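Local atomic coordinates of DegQ (Legionella fallonii, PDB entry 3PV2), a protein that assembles into large 12-meric cages and, as an HtrA-family chaperone protease, probably degrades misfolded proteins of the cell envelope. Residues Val90-Asp95 and Ile217-Ala222; Leu114-Ile119 and Ala128-Asp133; Gly175-Leu180 and Asn192-Asp197; Ile262-Leu267 and Gln282-Ser287; Asp304-Ile309 and Ile335-Asp340. All blocks are in the same frame, centred on the assembly; numbering follows the deposited sequence.

Contacts 1 to 3 belong to the trypsin-like protease and contacts 4 and 5 to the first PDZ domain. Contact 1 is buried and joins the two beta barrels without any strand pairing, whereas the other four are antiparallel strand pairs held by backbone hydrogen bonds. Contact 2 lies partly at the surface and touches contact 1 through the neighbouring strands 90-93 and 127-131. Contact 3, in the other barrel, is buried partly by another subunit, which adds polar partners for Ser178 and Asp197. Contacts 4 and 5, with centres about 9 Å apart, share one sheet; contact 4 faces another subunit, while contact 5 closes inside its own domain with a salt bridge.

Contact 1: Val90-Asp95 and Ile217-Ala222; sequences VIITND and IGINTA
The two beta barrels of the trypsin-like fold meet here, with Ile92 and Asn94 on one and Ile219, Asn220 and Thr221 on the other. No backbone pairing joins them: the nearest CA atoms, those of Asn94 and Thr221, are 6.8 Å apart. Apolar packing comes from two branched side chains crossing at about a right angle. Ile92 holds CG2 anti to its backbone N (its CG1 at chi1 -66°), which presents this methyl to Ile219, 4.0 Å from Ile219 CG1 and 4.2 Å from Ile219 CD1. Compact isoleucines suit a seam between barrels, since they fill it without needing a polar partner. Farther along, the flat amide of Asn94 reaches toward the opposite backbone, its CG 3.8 Å from Asn220 O and 4.2 Å from Thr221 CG2, a small polar group in a buried, polar corner. Ser205 and Asp126 lie beside this corner, in the cleft between barrels where trypsin-like proteases place their active site. Strand 90-93 runs between strands 74-85 and 127-131, with Ile92 touching Ile84 and Val129. Helix 239-252 covers the seam: Val242 touches both Ile92 and Ile219.

Contact 2: Leu114-Ile119 and Ala128-Asp133; sequences LKARLI and AVLKID
With CG1 anti to the carbonyl carbon (chi1 -62°) and the chain beyond it extended, Ile119 carries CD1 across to the neighbouring strand, where it lies 3.9 Å from Val129 CG1 and equally close to Lys131 CB. Ile132 does something different: its CG1 sits between backbone N and carbonyl carbon (chi1 53°), sending CD1 to within 3.8 Å of Leu114 CD1 and turning CG2 onto the small methyl of Ala116. These residues belong to the beta hairpin of strands 113-122 and 127-131, part of the first barrel of the trypsin fold. At the hydrogen-bonded pair Arg117-Lys131, Arg117 N gives a nearly straight bond to Lys131 O (2.8 Å) and Arg117 O receives Lys131 N at 2.9 Å. Leu118 and Leu130, the next pair, point to the other face; Leu118 lies at its exposed edge, while Leu130 is buried and also touches Ile91 and Ile104 in the barrel. Ile119 and Val129 instead pack on Ile249 of helix 239-252, so apolar side chains suit them too. Arg117, on the Lys131 face, reaches solvent; its chain bends at chi3, and NE meets a water in the guanidinium plane at 2.7 Å. That water donates to Asp133 OD1 at 3.2 Å, bridging opposite charges.

Contact 3: Gly175-Leu180 and Asn192-Asp197; sequences GIVSAL and NFIQTD
Gln195 O is gripped by two consecutive amides of the opposite strand: Ser178 N at 2.6 Å and Ala179 N at 3.3 Å, both reaching it from the same face of its carbonyl plane. Two residues facing one make this a classic beta bulge, and it shifts the register between Val177-Thr196 and Ala179-Gln195. The latter pair is completed by Gln195 N, which donates to Ala179 O at 2.9 Å. Beside the bulge, on the face that carries Ala179, the extended side chain of Gln195 lies along the small residues, its CD 4.1 Å from Ala179 CB and its NE2 3.8 Å from Ser178 CB. At the other end, Asp197 takes the chi1 rotamer that sets CG between backbone N and carbonyl carbon (63°), turning the carboxylate back onto the strand. Ile176 N then meets OD1 of Asp197 at 2.8 Å, nearly head-on to its C-O bond. The same oxygen lies over Gly175, where the absence of a side chain gives it space. Ile176 O in turn receives Thr196 OG1 from above the carbonyl plane at 3.0 Å, and more weakly Asp197 N. The strands belong to the second barrel of the trypsin fold, beside a neighbouring subunit. There Ser178 OG bonds to Ala172 O of that subunit, and Asp197 OD2 bonds to Phe174 N of the same neighbour. With each oxygen of Asp197 held by a backbone N-H, one from its own chain and one from the other, the carboxylate is probably stabilised as an anion and ties strand pairing to subunit assembly.

Contact 4: Ile262-Leu267 and Gln282-Ser287; sequences IFVQHL and QGALVS
The ring of Phe263 has a water in its plane, at its edge, while the CB of Phe263 rests 3.5 Å from Ser287 OG on the adjoining strand. This water also lies 3.1 Å from Ser287 OG and donates to Val264 O. A second flat group, the amide of Gln265, is carried out over the sheet with its chain side by side with Leu285 and pointing the same way: Gln265 CG is 3.7 Å from Leu285 CD2. Its CG takes the position between backbone N and carbonyl carbon (chi1 77°), and OE1 ends 3.5 Å from Ser287 CB, where it accepts a bond from Tyr447 N of another neighbouring subunit. A long side chain with an apolar stem and polar tip suits this boundary. Beneath, Gln265 N donates to Leu285 O at 2.9 Å, and Leu285 N returns to Gln265 O at 3.1 Å, nearly along the C=O axis. On the opposite face Val264 packs its CG1 on Ala284 and Val286. A second water joins Leu267 N to Gly283 O where the strands part. In the PDZ fold strand 284-289 lies between 262-266 and 305-309, and Ile306 touches Val264 and Val286; helix 269-274 packs with Leu271 on Gln265 and Leu285.

Contact 5: Asp304-Ile309 and Ile335-Asp340; sequences DIITQI and IIVERD
Asp304 and Arg339 meet with their flat groups nearly coplanar, 15° apart, in a side-on salt bridge. Arg339 NE reaches Asp304 OD1 at 2.8 Å, and NH2 reaches OD2 on its syn lone pair at 2.7 Å, almost straight (175°). The arginine chain bends at chi3 to bring this edge round. Both ends have second partners, since Asp304 OD2 also bonds to Lys301 N and Arg339 NH2 to Gly299 O, which probably limits the rotation of both groups. Next to Asp304, apolar branches cross: Ile306 CG1 lies 3.7 Å from Val337 CG1 and 4.0 Å from Ile335 CG2. The face of Ile305 and Glu338 has Gln308 running side by side with Ile336, CB to CB at 3.8 Å, a partly exposed position where a glutamine's apolar stem can cover an isoleucine. Thr307 instead stands at about a right angle to Ile336, whose O accepts Thr307 N at 2.9 Å and, weakly, Gln308 N: a classic beta bulge. Water links Thr307 OG1 to Glu338 OE2. Strand 305-309 is central in the PDZ sheet, flanked by 332-339 and 284-289; Ile309 packs on Val320 and Ile324 of helix 318-325, and strand 342-349 continues the sheet beyond 332-339.

Contact 1: Val90-Asp95 and Ile217-Ala222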
# COMPACT_ATOMS: atom_id res chain seq x y z
N VAL B 90 11.71 0.93 56.68
CA VAL B 90 11.19 1.91 55.66
C VAL B 90 12.17 1.95 54.50
O VAL B 90 13.40 2.09 54.68
CB VAL B 90 11.07 3.33 56.27
CG1 VAL B 90 10.77 4.45 55.23
CG2 VAL B 90 10.06 3.35 57.48
N ILE B 91 11.58 1.90 53.31
CA ILE B 91 12.26 1.76 52.07
C ILE B 91 11.73 2.78 51.10
O ILE B 91 10.51 2.95 50.98
CB ILE B 91 11.90 0.42 51.47
CG1 ILE B 91 12.55 -0.71 52.24
CG2 ILE B 91 12.31 0.38 50.00
CD1 ILE B 91 12.21 -2.16 51.71
N ILE B 92 12.62 3.47 50.41
CA ILE B 92 12.18 4.45 49.42
C ILE B 92 12.31 3.84 48.04
O ILE B 92 13.30 3.18 47.73
CB ILE B 92 13.05 5.75 49.45
CG1 ILE B 92 12.88 6.49 50.75
CG2 ILE B 92 12.63 6.71 48.40
CD1 ILE B 92 11.50 6.83 51.12
N THR B 93 11.37 4.13 47.18
CA THR B 93 11.53 3.77 45.80
C THR B 93 10.85 4.79 44.94
O THR B 93 10.41 5.82 45.46
CB THR B 93 11.02 2.36 45.54
OG1 THR B 93 11.42 1.98 44.21
CG2 THR B 93 9.45 2.26 45.74
N ASN B 94 10.77 4.60 43.63
CA ASN B 94 9.99 5.55 42.83
C ASN B 94 8.52 5.26 42.85
O ASN B 94 8.12 4.11 42.88
CB ASN B 94 10.38 5.45 41.41
CG ASN B 94 11.82 5.88 41.16
OD1 ASN B 94 12.26 6.97 41.60
ND2 ASN B 94 12.54 5.08 40.40
N ASP B 95 7.69 6.29 42.72
CA ASP B 95 6.24 6.03 42.55
C ASP B 95 5.94 5.22 41.28
O ASP B 95 5.10 4.32 41.31
CB ASP B 95 5.41 7.34 42.58
CG ASP B 95 3.93 7.10 42.87
OD1 ASP B 95 3.11 7.53 42.04
OD2 ASP B 95 3.57 6.49 43.92
N ILE B 217 22.97 10.43 48.47
CA ILE B 217 22.63 11.79 48.03
C ILE B 217 21.45 11.90 47.10
O ILE B 217 20.97 12.97 46.84
CB ILE B 217 23.84 12.44 47.41
CG1 ILE B 217 24.39 11.61 46.22
CG2 ILE B 217 24.89 12.58 48.51
CD1 ILE B 217 25.09 12.40 45.31
N GLY B 218 20.94 10.79 46.61
CA GLY B 218 19.78 10.87 45.74
C GLY B 218 19.13 9.52 45.55
O GLY B 218 19.75 8.50 45.86
N ILE B 219 17.91 9.54 45.02
CA ILE B 219 17.23 8.35 44.59
C ILE B 219 17.17 8.33 43.09
O ILE B 219 16.61 9.25 42.49
CB ILE B 219 15.84 8.26 45.16
CG1 ILE B 219 15.92 8.18 46.70
CG2 ILE B 219 15.11 6.99 44.66
CD1 ILE B 219 16.64 6.99 47.29
N ASN B 220 17.79 7.32 42.47
CA ASN B 220 17.84 7.23 40.99
C ASN B 220 16.41 7.19 40.45
O ASN B 220 15.52 6.50 41.02
CB ASN B 220 18.53 5.94 40.50
CG ASN B 220 19.85 5.65 41.21
OD1 ASN B 220 20.17 4.48 41.61
ND2 ASN B 220 20.61 6.68 41.38
N THR B 221 16.18 7.87 39.35
CA THR B 221 14.92 7.77 38.64
C THR B 221 15.20 7.66 37.16
O THR B 221 15.75 8.56 36.59
CB THR B 221 14.12 9.03 38.78
OG1 THR B 221 14.09 9.37 40.15
CG2 THR B 221 12.65 8.82 38.28
N ALA B 222 14.76 6.59 36.53
CA ALA B 222 14.98 6.42 35.11
C ALA B 222 13.81 7.04 34.36
O ALA B 222 12.72 6.50 34.39
CB ALA B 222 15.12 4.94 34.77

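Contact 2: Leu114-Ile119 and Ala128-Asp133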
# COMPACT_ATOMS: atom_id res chain seq x y z
N LEU B 114 10.45 -10.38 51.10
CA LEU B 114 9.46 -9.86 52.06
C LEU B 114 8.27 -9.20 51.40
O LEU B 114 8.42 -8.47 50.40
CB LEU B 114 10.11 -8.85 53.00
CG LEU B 114 11.25 -9.49 53.80
CD1 LEU B 114 12.18 -8.43 54.30
CD2 LEU B 114 10.69 -10.40 54.96
N LYS B 115 7.08 -9.46 51.94
CA LYS B 115 5.88 -8.76 51.52
C LYS B 115 5.99 -7.29 51.98
O LYS B 115 6.34 -7.02 53.11
CB LYS B 115 4.71 -9.44 52.17
CG LYS B 115 3.33 -8.98 51.76
CD LYS B 115 2.27 -9.99 52.26
CE LYS B 115 0.98 -9.28 52.57
NZ LYS B 115 0.72 -8.21 51.53
N ALA B 116 5.73 -6.33 51.11
CA ALA B 116 5.97 -4.95 51.46
C ALA B 116 4.67 -4.24 51.48
O ALA B 116 3.81 -4.50 50.65
CB ALA B 116 6.90 -4.30 50.48
N ARG B 117 4.55 -3.28 52.37
CA ARG B 117 3.33 -2.49 52.40
C ARG B 117 3.58 -1.08 51.85
O ARG B 117 4.58 -0.48 52.15
CB ARG B 117 2.89 -2.46 53.85
CG ARG B 117 1.57 -1.81 54.09
CD ARG B 117 0.97 -2.35 55.47
NE ARG B 117 1.68 -1.84 56.66
CZ ARG B 117 1.73 -0.54 57.03
NH1 ARG B 117 1.11 0.42 56.32
NH2 ARG B 117 2.41 -0.19 58.12
N LEU B 118 2.64 -0.52 51.10
CA LEU B 118 2.75 0.85 50.64
C LEU B 118 2.32 1.83 51.73
O LEU B 118 1.18 1.79 52.16
CB LEU B 118 1.87 1.07 49.41
CG LEU B 118 2.14 2.14 48.36
CD1 LEU B 118 0.84 2.85 48.05
CD2 LEU B 118 3.26 3.15 48.68
N ILE B 119 3.21 2.70 52.17
CA ILE B 119 2.84 3.71 53.12
C ILE B 119 2.18 4.82 52.37
O ILE B 119 1.17 5.29 52.79
CB ILE B 119 4.03 4.20 53.92
CG1 ILE B 119 4.60 3.03 54.70
CG2 ILE B 119 3.65 5.27 54.91
CD1 ILE B 119 5.46 3.48 55.77
N ALA B 128 7.96 6.98 46.60
CA ALA B 128 7.02 6.15 47.33
C ALA B 128 7.75 5.57 48.50
O ALA B 128 8.93 5.34 48.42
CB ALA B 128 6.48 5.08 46.48
N VAL B 129 7.03 5.38 49.59
CA VAL B 129 7.54 4.82 50.81
C VAL B 129 6.84 3.48 51.02
O VAL B 129 5.59 3.37 50.87
CB VAL B 129 7.23 5.74 51.97
CG1 VAL B 129 7.85 5.24 53.25
CG2 VAL B 129 7.64 7.20 51.65
N LEU B 130 7.67 2.49 51.35
CA LEU B 130 7.24 1.13 51.58
C LEU B 130 7.74 0.74 52.97
O LEU B 130 8.79 1.24 53.45
CB LEU B 130 7.91 0.16 50.59
CG LEU B 130 7.75 0.37 49.07
CD1 LEU B 130 8.49 -0.75 48.30
CD2 LEU B 130 6.32 0.45 48.66
N LYS B 131 7.05 -0.22 53.57
CA LYS B 131 7.46 -0.76 54.82
C LYS B 131 7.48 -2.30 54.79
O LYS B 131 6.60 -2.93 54.22
CB LYS B 131 6.53 -0.24 55.90
CG LYS B 131 6.56 -1.04 57.15
CD LYS B 131 6.83 -0.21 58.39
CE LYS B 131 6.97 -1.17 59.63
NZ LYS B 131 6.91 -0.44 60.91
N ILE B 132 8.49 -2.87 55.41
CA ILE B 132 8.68 -4.31 55.49
C ILE B 132 8.86 -4.58 56.98
O ILE B 132 9.30 -3.70 57.71
CB ILE B 132 9.90 -4.82 54.69
CG1 ILE B 132 11.17 -4.06 55.08
CG2 ILE B 132 9.66 -4.71 53.21
CD1 ILE B 132 12.48 -4.67 54.52
N ASP B 133 8.44 -5.74 57.44
CA ASP B 133 8.62 -6.05 58.85
C ASP B 133 9.77 -6.99 58.87
O ASP B 133 9.57 -8.18 58.63
CB ASP B 133 7.42 -6.78 59.46
CG ASP B 133 6.09 -6.07 59.21
OD1 ASP B 133 5.99 -4.80 59.21
OD2 ASP B 133 5.11 -6.82 59.00
O HOH W 1 7.53 -7.44 55.50
O HOH W 2 3.50 -3.39 57.81

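Contact 3: Gly175-Leu180 and Asn192-Asp197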
# COMPACT_ATOMS: atom_id res chain seq x y z
N GLY B 175 30.07 7.83 37.60
CA GLY B 175 30.26 9.05 36.84
C GLY B 175 30.38 10.24 37.78
O GLY B 175 30.79 10.10 38.95
N ILE B 176 30.08 11.42 37.21
CA ILE B 176 30.03 12.68 37.96
C ILE B 176 28.65 13.32 37.98
O ILE B 176 27.78 12.95 37.18
CB ILE B 176 31.03 13.69 37.39
CG1 ILE B 176 30.73 14.07 35.96
CG2 ILE B 176 32.51 13.22 37.55
CD1 ILE B 176 31.44 15.37 35.63
N VAL B 177 28.40 14.19 38.95
CA VAL B 177 27.25 15.07 38.92
C VAL B 177 27.50 15.97 37.73
O VAL B 177 28.54 16.63 37.62
CB VAL B 177 27.23 15.89 40.21
CG1 VAL B 177 26.12 16.93 40.18
CG2 VAL B 177 27.03 15.03 41.36
N SER B 178 26.61 15.92 36.74
CA SER B 178 26.83 16.67 35.50
C SER B 178 26.12 18.02 35.49
O SER B 178 26.53 18.92 34.77
CB SER B 178 26.20 15.92 34.35
OG SER B 178 26.92 14.76 34.14
N ALA B 179 25.01 18.11 36.22
CA ALA B 179 24.22 19.39 36.31
C ALA B 179 23.26 19.33 37.50
O ALA B 179 22.90 18.23 37.95
CB ALA B 179 23.43 19.64 35.03
N LEU B 180 22.87 20.49 38.04
CA LEU B 180 21.85 20.54 39.09
C LEU B 180 20.62 21.26 38.56
O LEU B 180 20.69 21.97 37.55
CB LEU B 180 22.40 21.18 40.35
CG LEU B 180 23.60 20.41 40.93
CD1 LEU B 180 24.42 21.22 41.95
CD2 LEU B 180 23.16 19.11 41.56
N ASN B 192 13.22 19.34 39.71
CA ASN B 192 14.56 19.51 40.18
C ASN B 192 15.14 18.11 40.39
O ASN B 192 14.57 17.28 41.12
CB ASN B 192 14.61 20.30 41.49
CG ASN B 192 15.62 19.74 42.45
OD1 ASN B 192 16.72 19.31 42.04
ND2 ASN B 192 15.26 19.70 43.74
N PHE B 193 16.28 17.91 39.76
CA PHE B 193 16.96 16.65 39.68
C PHE B 193 18.45 16.93 39.69
O PHE B 193 18.93 17.95 39.26
CB PHE B 193 16.69 15.93 38.36
CG PHE B 193 15.32 15.37 38.24
CD1 PHE B 193 14.91 14.35 39.05
CD2 PHE B 193 14.46 15.83 37.24
CE1 PHE B 193 13.64 13.81 38.93
CE2 PHE B 193 13.19 15.29 37.11
CZ PHE B 193 12.78 14.27 37.95
N ILE B 194 19.14 15.95 40.24
CA ILE B 194 20.52 15.79 39.97
C ILE B 194 20.65 15.11 38.62
O ILE B 194 19.98 14.15 38.29
CB ILE B 194 21.15 14.94 41.06
CG1 ILE B 194 20.93 15.57 42.43
CG2 ILE B 194 22.61 14.81 40.84
CD1 ILE B 194 21.18 14.60 43.55
N GLN B 195 21.56 15.61 37.82
CA GLN B 195 21.84 14.98 36.55
C GLN B 195 23.25 14.42 36.65
O GLN B 195 24.15 15.10 37.18
CB GLN B 195 21.69 15.97 35.40
CG GLN B 195 22.33 15.48 34.13
CD GLN B 195 22.19 16.42 32.88
OE1 GLN B 195 21.18 17.10 32.72
NE2 GLN B 195 23.21 16.41 32.00
N THR B 196 23.45 13.21 36.12
CA THR B 196 24.74 12.49 36.20
C THR B 196 25.03 11.84 34.87
O THR B 196 24.11 11.59 34.08
CB THR B 196 24.62 11.38 37.27
OG1 THR B 196 25.87 10.71 37.44
CG2 THR B 196 23.70 10.34 36.79
N ASP B 197 26.30 11.54 34.57
CA ASP B 197 26.63 10.57 33.52
C ASP B 197 26.86 9.13 34.03
O ASP B 197 27.32 8.31 33.32
CB ASP B 197 27.78 11.06 32.63
CG ASP B 197 29.10 11.25 33.39
OD1 ASP B 197 29.02 11.24 34.63
OD2 ASP B 197 30.16 11.42 32.70

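Contact 4: Ile262-Leu267 and Gln282-Ser287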
# COMPACT_ATOMS: atom_id res chain seq x y z
N ILE B 262 2.97 32.93 45.20
CA ILE B 262 4.09 33.71 44.61
C ILE B 262 4.98 32.96 43.63
O ILE B 262 5.39 31.83 43.91
CB ILE B 262 5.05 34.11 45.67
CG1 ILE B 262 5.72 32.84 46.21
CG2 ILE B 262 4.32 34.83 46.78
CD1 ILE B 262 7.04 33.09 46.82
N PHE B 263 5.35 33.62 42.55
CA PHE B 263 6.27 33.06 41.63
C PHE B 263 7.64 33.60 41.94
O PHE B 263 7.80 34.80 42.24
CB PHE B 263 5.87 33.51 40.24
CG PHE B 263 4.72 32.74 39.62
CD1 PHE B 263 3.47 32.68 40.26
CD2 PHE B 263 4.86 32.19 38.33
CE1 PHE B 263 2.37 32.02 39.64
CE2 PHE B 263 3.78 31.52 37.69
CZ PHE B 263 2.54 31.43 38.34
N VAL B 264 8.67 32.76 41.81
CA VAL B 264 10.01 33.20 41.97
C VAL B 264 10.79 32.91 40.66
O VAL B 264 10.34 32.18 39.80
CB VAL B 264 10.66 32.59 43.15
CG1 VAL B 264 10.04 33.14 44.45
CG2 VAL B 264 10.65 31.06 43.05
N GLN B 265 11.92 33.57 40.49
CA GLN B 265 12.81 33.28 39.42
C GLN B 265 14.23 33.33 40.01
O GLN B 265 14.44 33.90 41.07
CB GLN B 265 12.69 34.28 38.31
CG GLN B 265 13.32 35.62 38.49
CD GLN B 265 12.93 36.59 37.36
OE1 GLN B 265 11.91 37.20 37.51
NE2 GLN B 265 13.70 36.70 36.24
N HIS B 266 15.15 32.77 39.26
CA HIS B 266 16.58 32.70 39.62
C HIS B 266 17.16 34.09 39.60
O HIS B 266 16.93 34.87 38.65
CB HIS B 266 17.34 31.78 38.62
CG HIS B 266 18.79 31.56 38.97
ND1 HIS B 266 19.19 30.77 40.04
CD2 HIS B 266 19.93 32.03 38.40
CE1 HIS B 266 20.52 30.79 40.12
NE2 HIS B 266 20.99 31.55 39.14
N LEU B 267 17.88 34.44 40.65
CA LEU B 267 18.52 35.72 40.71
C LEU B 267 19.91 35.46 40.19
O LEU B 267 20.77 34.88 40.90
CB LEU B 267 18.56 36.19 42.18
CG LEU B 267 19.30 37.50 42.42
CD1 LEU B 267 18.53 38.62 41.85
CD2 LEU B 267 19.67 37.77 43.95
N GLN B 282 22.81 36.23 46.91
CA GLN B 282 21.98 35.07 46.60
C GLN B 282 20.61 35.14 47.26
O GLN B 282 20.43 35.68 48.33
CB GLN B 282 22.68 33.79 47.07
CG GLN B 282 24.07 33.46 46.43
CD GLN B 282 24.65 32.15 46.99
OE1 GLN B 282 25.10 32.08 48.14
NE2 GLN B 282 24.62 31.09 46.16
N GLY B 283 19.66 34.51 46.60
CA GLY B 283 18.32 34.37 47.06
C GLY B 283 17.42 34.11 45.88
O GLY B 283 17.93 33.85 44.81
N ALA B 284 16.11 34.12 46.14
CA ALA B 284 15.07 33.90 45.14
C ALA B 284 14.37 35.22 44.84
O ALA B 284 13.87 35.85 45.76
CB ALA B 284 14.04 32.87 45.65
N LEU B 285 14.28 35.62 43.59
CA LEU B 285 13.67 36.88 43.24
C LEU B 285 12.20 36.67 43.08
O LEU B 285 11.77 35.79 42.35
CB LEU B 285 14.25 37.34 41.94
CG LEU B 285 13.65 38.51 41.19
CD1 LEU B 285 13.57 39.71 42.09
CD2 LEU B 285 14.47 38.87 39.94
N VAL B 286 11.39 37.46 43.77
CA VAL B 286 9.96 37.31 43.64
C VAL B 286 9.49 38.08 42.40
O VAL B 286 9.67 39.32 42.26
CB VAL B 286 9.26 37.85 44.84
CG1 VAL B 286 7.73 37.82 44.59
CG2 VAL B 286 9.56 37.04 46.05
N SER B 287 8.90 37.37 41.43
CA SER B 287 8.43 38.08 40.19
C SER B 287 6.97 38.43 40.16
O SER B 287 6.54 39.19 39.30
CB SER B 287 8.71 37.21 38.97
OG SER B 287 8.26 35.88 39.13
O HOH W 3 8.14 33.02 38.00
O HOH W 4 18.26 32.31 42.64

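Contact 5: Asp304-Ile309 and Ile335-Asp340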
# COMPACT_ATOMS: atom_id res chain seq x y z
N ASP B 304 11.04 41.80 45.76
CA ASP B 304 11.63 41.24 46.91
C ASP B 304 12.55 40.04 46.58
O ASP B 304 12.26 39.23 45.71
CB ASP B 304 10.57 40.75 47.92
CG ASP B 304 9.77 41.86 48.54
OD1 ASP B 304 10.02 43.07 48.30
OD2 ASP B 304 8.83 41.50 49.29
N ILE B 305 13.63 39.91 47.34
CA ILE B 305 14.48 38.74 47.24
C ILE B 305 14.30 37.92 48.52
O ILE B 305 14.63 38.41 49.64
CB ILE B 305 15.95 39.17 47.15
CG1 ILE B 305 16.23 40.16 46.02
CG2 ILE B 305 16.87 37.94 46.96
CD1 ILE B 305 15.95 39.62 44.78
N ILE B 306 13.87 36.67 48.37
CA ILE B 306 13.68 35.83 49.51
C ILE B 306 15.01 35.25 49.93
O ILE B 306 15.69 34.64 49.11
CB ILE B 306 12.70 34.66 49.21
CG1 ILE B 306 11.28 35.18 49.04
CG2 ILE B 306 12.81 33.64 50.34
CD1 ILE B 306 10.34 34.20 48.25
N THR B 307 15.44 35.50 51.14
CA THR B 307 16.72 34.92 51.62
C THR B 307 16.58 33.80 52.66
O THR B 307 17.56 33.10 52.99
CB THR B 307 17.62 36.00 52.16
OG1 THR B 307 16.96 36.65 53.24
CG2 THR B 307 17.92 37.01 51.10
N GLN B 308 15.37 33.59 53.15
CA GLN B 308 15.09 32.58 54.15
C GLN B 308 13.61 32.28 54.26
O GLN B 308 12.75 33.20 54.34
CB GLN B 308 15.51 33.05 55.54
CG GLN B 308 15.95 31.90 56.44
CD GLN B 308 16.49 32.35 57.84
OE1 GLN B 308 15.90 32.03 58.90
NE2 GLN B 308 17.61 33.06 57.83
N ILE B 309 13.34 30.99 54.33
CA ILE B 309 11.99 30.47 54.61
C ILE B 309 12.09 29.52 55.84
O ILE B 309 12.83 28.52 55.80
CB ILE B 309 11.48 29.71 53.40
CG1 ILE B 309 11.23 30.69 52.24
CG2 ILE B 309 10.18 28.93 53.74
CD1 ILE B 309 10.76 30.04 51.01
N ILE B 335 9.09 34.20 56.41
CA ILE B 335 9.82 34.52 55.16
C ILE B 335 10.66 35.75 55.35
O ILE B 335 10.15 36.77 55.74
CB ILE B 335 8.87 34.73 53.95
CG1 ILE B 335 7.95 33.53 53.72
CG2 ILE B 335 9.71 34.93 52.72
CD1 ILE B 335 6.62 33.87 52.91
N ILE B 336 11.96 35.67 55.09
CA ILE B 336 12.82 36.83 55.28
C ILE B 336 13.19 37.29 53.89
O ILE B 336 13.61 36.49 53.11
CB ILE B 336 14.10 36.51 56.13
CG1 ILE B 336 13.72 36.19 57.59
CG2 ILE B 336 15.11 37.70 56.17
CD1 ILE B 336 14.95 35.91 58.47
N VAL B 337 12.98 38.56 53.58
CA VAL B 337 13.30 39.11 52.24
C VAL B 337 14.21 40.33 52.37
O VAL B 337 14.38 40.90 53.40
CB VAL B 337 12.04 39.47 51.38
CG1 VAL B 337 11.12 38.19 51.11
CG2 VAL B 337 11.27 40.55 52.02
N GLU B 338 14.81 40.69 51.26
CA GLU B 338 15.50 41.95 51.14
C GLU B 338 14.64 42.77 50.22
O GLU B 338 14.30 42.33 49.14
CB GLU B 338 16.87 41.78 50.47
CG GLU B 338 17.95 41.19 51.33
CD GLU B 338 18.55 42.17 52.28
OE1 GLU B 338 18.77 43.35 51.97
OE2 GLU B 338 18.83 41.74 53.40
N ARG B 339 14.30 43.98 50.61
CA ARG B 339 13.60 44.85 49.75
C ARG B 339 14.30 46.16 49.65
O ARG B 339 14.27 46.91 50.58
CB ARG B 339 12.17 45.06 50.28
CG ARG B 339 11.36 46.15 49.52
CD ARG B 339 9.87 46.29 50.09
NE ARG B 339 9.21 44.98 50.15
CZ ARG B 339 8.12 44.69 50.85
NH1 ARG B 339 7.51 45.61 51.59
NH2 ARG B 339 7.66 43.44 50.84
N ASP B 340 14.78 46.48 48.44
CA ASP B 340 15.68 47.65 48.20
C ASP B 340 16.77 47.71 49.30
O ASP B 340 16.94 48.72 49.91
CB ASP B 340 14.90 48.98 48.18
CG ASP B 340 13.72 48.99 47.17
OD1 ASP B 340 12.71 49.69 47.44
OD2 ASP B 340 13.81 48.26 46.14
O HOH W 5 18.28 38.82 54.23